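Local coordinates for protein alpha-fucosidase (Bifidobacterium bifidum, PDB 2EAB) that probably acts as a 1,2-alpha-L-fucosidase, this chain being the catalytic part of a longer protein, and binds calcium, at residues T222-D227 and A264-S269; S244-V249 and L276-A281; L691-N696 and S783-T788. One frame throughout, in Å; residues are numbered along the deposited sequence.

How the contacts relate
Contacts 1 and 2 belong to the same N-terminal beta-sandwich, with centres about 11 Å apart, and they touch: Asp227 OD2 meets Lys247 NZ in a 2.8 Å salt bridge. Contact 2 pairs two strands within one sheet, while contact 1 spans from that sheet to the one facing it. Contact 3 lies on the opposite side of the chain's centre, its own centre about 62 Å from that of contact 1 and 52 Å from that of contact 2. The side chain of Ala280 in contact 2 is about 13 Å from the bound calcium ion. In contact 3, the Asn784 side chain is about 4 Å from that of Asp690, a residue seen to bind calcium in this protein, though none is bound to this chain there.

Contact 1: residues T222-D227 and A264-S269; sequences TTVKGD and ASLKVS
Across the gap between the two sheets of the N-terminal beta-sandwich, Val224 and Leu266 meet through their methyl groups, Val224 CG1 lying 3.5 Å from Leu266 CD1. The two side chains approach at a slant. Val224 uses both its branches: with CG1 anti to the backbone N (chi1 170°), the other methyl is turned to the opposite flank, and Val224 CG2 rests 3.4 Å from Ser265 O. Leu266 also spreads its methyls, Leu266 CD2 coming 3.4 Å from Asp227 O, where the chain has turned at Gly226. Two residues before Val224, Thr222 CG2 packs against Ala264 CB at 3.8 Å and reaches the carbonyl of the same alanine. The touching parts run nearly parallel, their end-to-end directions 15° apart, and it is van der Waals packing that joins them. Asp227 sends its carboxylate elsewhere, into a salt bridge with Lys247, while Ser265 OG bonds Asp262 and Asn206. Strand 217-225 is the outermost strand of its sheet and borders strand 228-235; strand 266-271 runs in the facing sheet between strands 203-208 and 256-259, so that Leu266 is packed among Val207, Leu257 and Val248.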
# COMPACT_ATOMS: atom_id res chain seq x y z
N THR A 222 1.34 7.51 -34.83
CA THR A 222 0.88 8.77 -34.26
C THR A 222 0.22 9.55 -35.38
O THR A 222 0.87 9.88 -36.39
CB THR A 222 2.03 9.59 -33.67
OG1 THR A 222 2.70 8.82 -32.67
CG2 THR A 222 1.51 10.88 -33.05
N THR A 223 -1.06 9.85 -35.22
CA THR A 223 -1.82 10.52 -36.27
C THR A 223 -2.71 11.61 -35.71
O THR A 223 -3.13 11.57 -34.55
CB THR A 223 -2.69 9.52 -37.08
OG1 THR A 223 -3.52 8.78 -36.18
CG2 THR A 223 -1.82 8.56 -37.89
N VAL A 224 -2.99 12.59 -36.57
CA VAL A 224 -3.88 13.70 -36.24
C VAL A 224 -5.10 13.66 -37.15
O VAL A 224 -4.98 13.49 -38.37
CB VAL A 224 -3.15 15.06 -36.39
CG1 VAL A 224 -4.13 16.22 -36.28
CG2 VAL A 224 -2.04 15.19 -35.36
N LYS A 225 -6.28 13.80 -36.55
CA LYS A 225 -7.51 14.01 -37.30
C LYS A 225 -8.32 15.08 -36.58
O LYS A 225 -8.76 14.88 -35.44
CB LYS A 225 -8.32 12.72 -37.45
CG LYS A 225 -9.52 12.85 -38.38
CD LYS A 225 -10.21 11.52 -38.62
CE LYS A 225 -11.44 11.67 -39.50
NZ LYS A 225 -11.10 11.96 -40.92
N GLY A 226 -8.49 16.22 -37.24
CA GLY A 226 -9.20 17.35 -36.66
C GLY A 226 -8.54 17.80 -35.37
O GLY A 226 -7.35 18.12 -35.36
N ASP A 227 -9.31 17.79 -34.29
CA ASP A 227 -8.84 18.31 -33.00
C ASP A 227 -8.13 17.27 -32.11
O ASP A 227 -7.83 17.56 -30.96
CB ASP A 227 -10.00 18.96 -32.23
CG ASP A 227 -11.08 17.97 -31.82
OD1 ASP A 227 -10.97 16.76 -32.12
OD2 ASP A 227 -12.07 18.41 -31.18
N ALA A 264 3.14 14.56 -36.09
CA ALA A 264 3.01 13.75 -34.88
C ALA A 264 2.65 14.62 -33.68
O ALA A 264 2.94 14.27 -32.53
CB ALA A 264 4.31 12.98 -34.63
N SER A 265 2.02 15.75 -33.96
CA SER A 265 1.67 16.73 -32.93
C SER A 265 0.56 17.66 -33.41
O SER A 265 0.21 17.68 -34.59
CB SER A 265 2.90 17.54 -32.53
OG SER A 265 3.40 18.29 -33.63
N LEU A 266 0.01 18.42 -32.47
CA LEU A 266 -1.03 19.39 -32.77
C LEU A 266 -0.53 20.77 -32.37
O LEU A 266 0.10 20.93 -31.33
CB LEU A 266 -2.30 19.02 -32.00
CG LEU A 266 -3.71 19.09 -32.60
CD1 LEU A 266 -3.74 18.99 -34.12
CD2 LEU A 266 -4.57 18.00 -31.98
N LYS A 267 -0.78 21.76 -33.23
CA LYS A 267 -0.31 23.12 -33.00
C LYS A 267 -1.47 24.04 -32.66
O LYS A 267 -2.46 24.12 -33.40
CB LYS A 267 0.43 23.63 -34.24
CG LYS A 267 1.10 25.00 -34.06
CD LYS A 267 1.63 25.51 -35.39
CE LYS A 267 2.40 26.80 -35.21
NZ LYS A 267 2.90 27.33 -36.52
N VAL A 268 -1.35 24.72 -31.52
CA VAL A 268 -2.30 25.75 -31.11
C VAL A 268 -1.64 27.10 -31.34
O VAL A 268 -0.54 27.35 -30.85
CB VAL A 268 -2.71 25.59 -29.62
CG1 VAL A 268 -3.56 26.77 -29.16
CG2 VAL A 268 -3.45 24.28 -29.41
N SER A 269 -2.31 27.96 -32.10
CA SER A 269 -1.80 29.29 -32.39
C SER A 269 -2.87 30.36 -32.18
O SER A 269 -4.05 30.12 -32.44
CB SER A 269 -1.25 29.36 -33.82
OG SER A 269 -2.28 29.11 -34.76

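Contact 2: residues S244-V249 and L276-A281; sequences SQIKVV and LYIAAA
Strands 244-249 and 276-281 are antiparallel neighbours in the larger sheet of the N-terminal beta-sandwich, held by two hydrogen-bonded pairs, Gln245 with Ala279 and Lys247 with Tyr277. In the second pair Lys247 N reaches Tyr277 O at 2.8 Å and Tyr277 N returns to Lys247 O at 2.9 Å; in the first, Gln245 N lies 2.9 Å from Ala279 O and Ala279 N lies 3.0 Å from Gln245 O. The close packing is on the face that carries Ile246, Val248, Leu276 and Ile278. Ile246 works with both branches: Ile246 CG1, beside its backbone N (chi1 -56°), lies next to Ile278 CG1 at 3.8 Å, while Ile246 CG2 touches Leu276 CG, also at 3.8 Å. Leu276 then passes the row on, Leu276 CD1 lying 4.0 Å from Val248 CG1, the two side chains side by side and pointing the same way. Replacing Leu276 by an alanine removes the branches that touch Ile246 CG2 and Val248 CG1 and would probably leave a gap between those two side chains. The other face is looser between the strands. Gln245 and Lys247 lead their ends away, to Asn243 and the carbonyl of Asn301 for the amide, to Asp227 and Gln309 for the ammonium group. Just past the last paired residues, partly exposed Val249 brings CG2 to the edge of the Tyr277 ring, 3.9 Å from Tyr277 CE2 and near the ring plane. Helix 297-314 covers the face of Gln245, Lys247 and Tyr277, with Ala305 on Gln245 and Ala311 on Tyr277. The tight face looks into the sandwich, where Phe205 and Val207 of strand 203-208 cover Leu276, and strand 228-235 continues the sheet beyond 244-249.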
# COMPACT_ATOMS: atom_id res chain seq x y z
N SER A 244 -3.70 6.11 -26.76
CA SER A 244 -3.91 7.36 -26.04
C SER A 244 -4.33 8.45 -27.02
O SER A 244 -3.92 8.46 -28.18
CB SER A 244 -2.66 7.78 -25.27
OG SER A 244 -1.62 8.19 -26.15
N GLN A 245 -5.17 9.37 -26.53
CA GLN A 245 -5.70 10.45 -27.35
C GLN A 245 -5.74 11.75 -26.59
O GLN A 245 -6.06 11.77 -25.39
CB GLN A 245 -7.09 10.11 -27.87
CG GLN A 245 -7.09 8.95 -28.86
CD GLN A 245 -8.46 8.54 -29.33
OE1 GLN A 245 -9.33 9.37 -29.58
NE2 GLN A 245 -8.65 7.23 -29.47
N ILE A 246 -5.39 12.83 -27.28
CA ILE A 246 -5.49 14.19 -26.75
C ILE A 246 -6.41 14.98 -27.67
O ILE A 246 -6.12 15.17 -28.86
CB ILE A 246 -4.12 14.91 -26.65
CG1 ILE A 246 -3.13 14.08 -25.81
CG2 ILE A 246 -4.31 16.34 -26.11
CD1 ILE A 246 -1.78 14.75 -25.57
N LYS A 247 -7.53 15.42 -27.11
CA LYS A 247 -8.49 16.26 -27.81
C LYS A 247 -8.30 17.70 -27.36
O LYS A 247 -8.40 18.00 -26.16
CB LYS A 247 -9.92 15.78 -27.52
CG LYS A 247 -11.02 16.52 -28.27
CD LYS A 247 -12.38 16.01 -27.85
CE LYS A 247 -13.50 16.67 -28.63
NZ LYS A 247 -13.49 16.29 -30.07
N VAL A 248 -8.02 18.59 -28.31
CA VAL A 248 -7.72 19.99 -28.02
C VAL A 248 -8.95 20.86 -28.32
O VAL A 248 -9.40 20.93 -29.46
CB VAL A 248 -6.50 20.49 -28.83
CG1 VAL A 248 -6.15 21.92 -28.48
CG2 VAL A 248 -5.29 19.58 -28.59
N VAL A 249 -9.47 21.51 -27.28
CA VAL A 249 -10.68 22.33 -27.42
C VAL A 249 -10.37 23.80 -27.14
O VAL A 249 -10.07 24.19 -26.01
CB VAL A 249 -11.83 21.83 -26.49
CG1 VAL A 249 -13.12 22.60 -26.75
CG2 VAL A 249 -12.06 20.33 -26.68
N LEU A 276 -7.46 20.66 -22.82
CA LEU A 276 -7.05 19.38 -23.38
C LEU A 276 -7.73 18.27 -22.60
O LEU A 276 -7.73 18.27 -21.37
CB LEU A 276 -5.53 19.21 -23.29
CG LEU A 276 -4.64 19.75 -24.41
CD1 LEU A 276 -4.91 21.21 -24.76
CD2 LEU A 276 -3.18 19.54 -24.06
N TYR A 277 -8.34 17.34 -23.33
CA TYR A 277 -8.88 16.13 -22.75
C TYR A 277 -8.02 14.96 -23.19
O TYR A 277 -7.84 14.72 -24.39
CB TYR A 277 -10.34 15.93 -23.16
CG TYR A 277 -11.25 17.02 -22.64
CD1 TYR A 277 -11.74 16.98 -21.33
CD2 TYR A 277 -11.61 18.09 -23.45
CE1 TYR A 277 -12.57 17.98 -20.84
CE2 TYR A 277 -12.44 19.10 -22.96
CZ TYR A 277 -12.92 19.03 -21.66
OH TYR A 277 -13.73 20.03 -21.18
N ILE A 278 -7.49 14.24 -22.21
CA ILE A 278 -6.52 13.17 -22.46
C ILE A 278 -7.06 11.87 -21.88
O ILE A 278 -7.42 11.81 -20.70
CB ILE A 278 -5.15 13.50 -21.82
CG1 ILE A 278 -4.61 14.84 -22.37
CG2 ILE A 278 -4.16 12.37 -22.08
CD1 ILE A 278 -4.08 15.77 -21.29
N ALA A 279 -7.11 10.84 -22.72
CA ALA A 279 -7.52 9.52 -22.26
C ALA A 279 -6.57 8.46 -22.78
O ALA A 279 -5.89 8.68 -23.79
CB ALA A 279 -8.95 9.21 -22.69
N ALA A 280 -6.52 7.32 -22.10
CA ALA A 280 -5.68 6.21 -22.52
C ALA A 280 -6.25 4.91 -22.01
O ALA A 280 -6.95 4.88 -20.99
CB ALA A 280 -4.26 6.40 -22.02
N ALA A 281 -5.96 3.83 -22.73
CA ALA A 281 -6.40 2.50 -22.34
C ALA A 281 -5.57 1.44 -23.03
O ALA A 281 -4.93 1.70 -24.06
CB ALA A 281 -7.86 2.28 -22.67

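Contact 3: residues L691-N696 and S783-T788; sequences LITIDN and SNSTFT
The Asp695 carboxylate and the Phe787 ring stand almost perpendicular, their planes 81° apart, with Asp695 OD1 3.7 Å from Phe787 CD1. Over one face of that ring sits water 3, 3.5 Å above the plane and offset toward the rim; it gives a hydrogen bond to Asp695 OD1 and takes one from Thr788 N. The other carboxylate oxygen is gripped directly: Ser785 OG, anti to the backbone N (chi1 -165°), is carried out to the carboxylate and donates to Asp695 OD2 over a short 2.6 Å, on the anti side and 28° out of the carboxylate plane. Tyr798 OH is a second partner of this oxygen, so OD2 is held by two hydroxyls. Residues 693-696 form a type I beta turn closed by Asn696 N to Thr693 O at 2.9 Å, overlaid by an ST turn in which Asp695 N reaches Thr693 OG1 at 3.2 Å. This puts Asp695 at the third position of the turn, its side chain directed toward 783-788, and Asn696 at the N-cap of helix 697-711. Water 2 adds a further bridge, 2.8 Å from Thr693 OG1 and giving a bond to Thr786 O. Water 1 accepts from Asn784 ND2 and donates to Ile692 O, each at 3.0 Å. Asn784 also lies near Asp690 and Glu520, which bind calcium in this protein, although none is bound to this chain there.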
# COMPACT_ATOMS: atom_id res chain seq x y z
N LEU A 691 -1.02 -10.58 17.84
CA LEU A 691 -0.34 -11.60 18.61
C LEU A 691 0.43 -10.98 19.78
O LEU A 691 0.55 -11.58 20.85
CB LEU A 691 0.59 -12.35 17.67
CG LEU A 691 1.35 -13.59 18.12
CD1 LEU A 691 0.44 -14.63 18.76
CD2 LEU A 691 2.05 -14.15 16.90
N ILE A 692 0.95 -9.78 19.56
CA ILE A 692 1.71 -9.04 20.56
C ILE A 692 1.05 -7.68 20.69
O ILE A 692 1.10 -6.86 19.77
CB ILE A 692 3.20 -8.86 20.15
CG1 ILE A 692 3.88 -10.22 19.93
CG2 ILE A 692 3.94 -8.04 21.20
CD1 ILE A 692 5.24 -10.14 19.24
N THR A 693 0.41 -7.45 21.83
CA THR A 693 -0.32 -6.21 22.07
C THR A 693 -0.01 -5.63 23.44
O THR A 693 0.55 -6.31 24.31
CB THR A 693 -1.84 -6.41 22.00
OG1 THR A 693 -2.28 -7.09 23.18
CG2 THR A 693 -2.27 -7.21 20.76
N ILE A 694 -0.41 -4.38 23.61
CA ILE A 694 -0.25 -3.66 24.87
C ILE A 694 -0.91 -4.39 26.05
O ILE A 694 -0.51 -4.20 27.20
CB ILE A 694 -0.75 -2.19 24.71
CG1 ILE A 694 -0.24 -1.29 25.84
CG2 ILE A 694 -2.28 -2.13 24.57
CD1 ILE A 694 1.26 -1.02 25.79
N ASP A 695 -1.89 -5.24 25.76
CA ASP A 695 -2.60 -5.99 26.80
C ASP A 695 -1.86 -7.22 27.30
O ASP A 695 -2.32 -7.90 28.21
CB ASP A 695 -4.00 -6.35 26.31
CG ASP A 695 -4.84 -5.14 26.05
OD1 ASP A 695 -5.50 -4.68 27.01
OD2 ASP A 695 -4.78 -4.60 24.92
N ASN A 696 -0.71 -7.51 26.69
CA ASN A 696 0.12 -8.63 27.12
C ASN A 696 1.53 -8.14 27.38
O ASN A 696 2.37 -8.10 26.47
CB ASN A 696 0.10 -9.73 26.05
CG ASN A 696 0.91 -10.96 26.43
OD1 ASN A 696 1.74 -10.94 27.33
ND2 ASN A 696 0.66 -12.06 25.72
N SER A 783 -7.06 -0.04 17.32
CA SER A 783 -8.31 -0.77 17.49
C SER A 783 -8.16 -2.27 17.23
O SER A 783 -9.14 -2.95 16.96
CB SER A 783 -9.43 -0.17 16.63
OG SER A 783 -9.14 -0.27 15.24
N ASN A 784 -6.93 -2.77 17.35
CA ASN A 784 -6.64 -4.17 17.01
C ASN A 784 -6.53 -5.10 18.21
O ASN A 784 -6.43 -6.32 18.02
CB ASN A 784 -5.32 -4.25 16.25
CG ASN A 784 -4.12 -3.95 17.13
OD1 ASN A 784 -3.98 -2.83 17.62
ND2 ASN A 784 -3.28 -4.94 17.36
N SER A 785 -6.51 -4.56 19.42
CA SER A 785 -6.21 -5.41 20.57
C SER A 785 -7.46 -5.95 21.24
O SER A 785 -8.58 -5.58 20.89
CB SER A 785 -5.32 -4.68 21.56
OG SER A 785 -4.77 -5.59 22.49
N THR A 786 -7.25 -6.86 22.19
CA THR A 786 -8.31 -7.44 23.01
C THR A 786 -7.98 -7.18 24.47
O THR A 786 -6.88 -7.48 24.94
CB THR A 786 -8.46 -8.94 22.73
OG1 THR A 786 -8.92 -9.12 21.39
CG2 THR A 786 -9.46 -9.58 23.69
N PHE A 787 -8.95 -6.61 25.18
CA PHE A 787 -8.86 -6.26 26.59
C PHE A 787 -9.52 -7.37 27.40
O PHE A 787 -10.56 -7.90 27.00
CB PHE A 787 -9.61 -4.94 26.79
CG PHE A 787 -9.52 -4.35 28.18
CD1 PHE A 787 -8.58 -3.37 28.47
CD2 PHE A 787 -10.45 -4.71 29.16
CE1 PHE A 787 -8.54 -2.79 29.73
CE2 PHE A 787 -10.41 -4.13 30.42
CZ PHE A 787 -9.46 -3.17 30.71
N THR A 788 -8.91 -7.71 28.53
CA THR A 788 -9.51 -8.69 29.44
C THR A 788 -9.64 -8.06 30.81
O THR A 788 -8.63 -7.72 31.43
CB THR A 788 -8.66 -9.97 29.54
OG1 THR A 788 -8.46 -10.51 28.23
CG2 THR A 788 -9.36 -11.02 30.40
O HOH W 1 -0.60 -4.68 18.65
O HOH W 2 -4.61 -8.55 23.44
O HOH W 3 -6.45 -6.20 29.11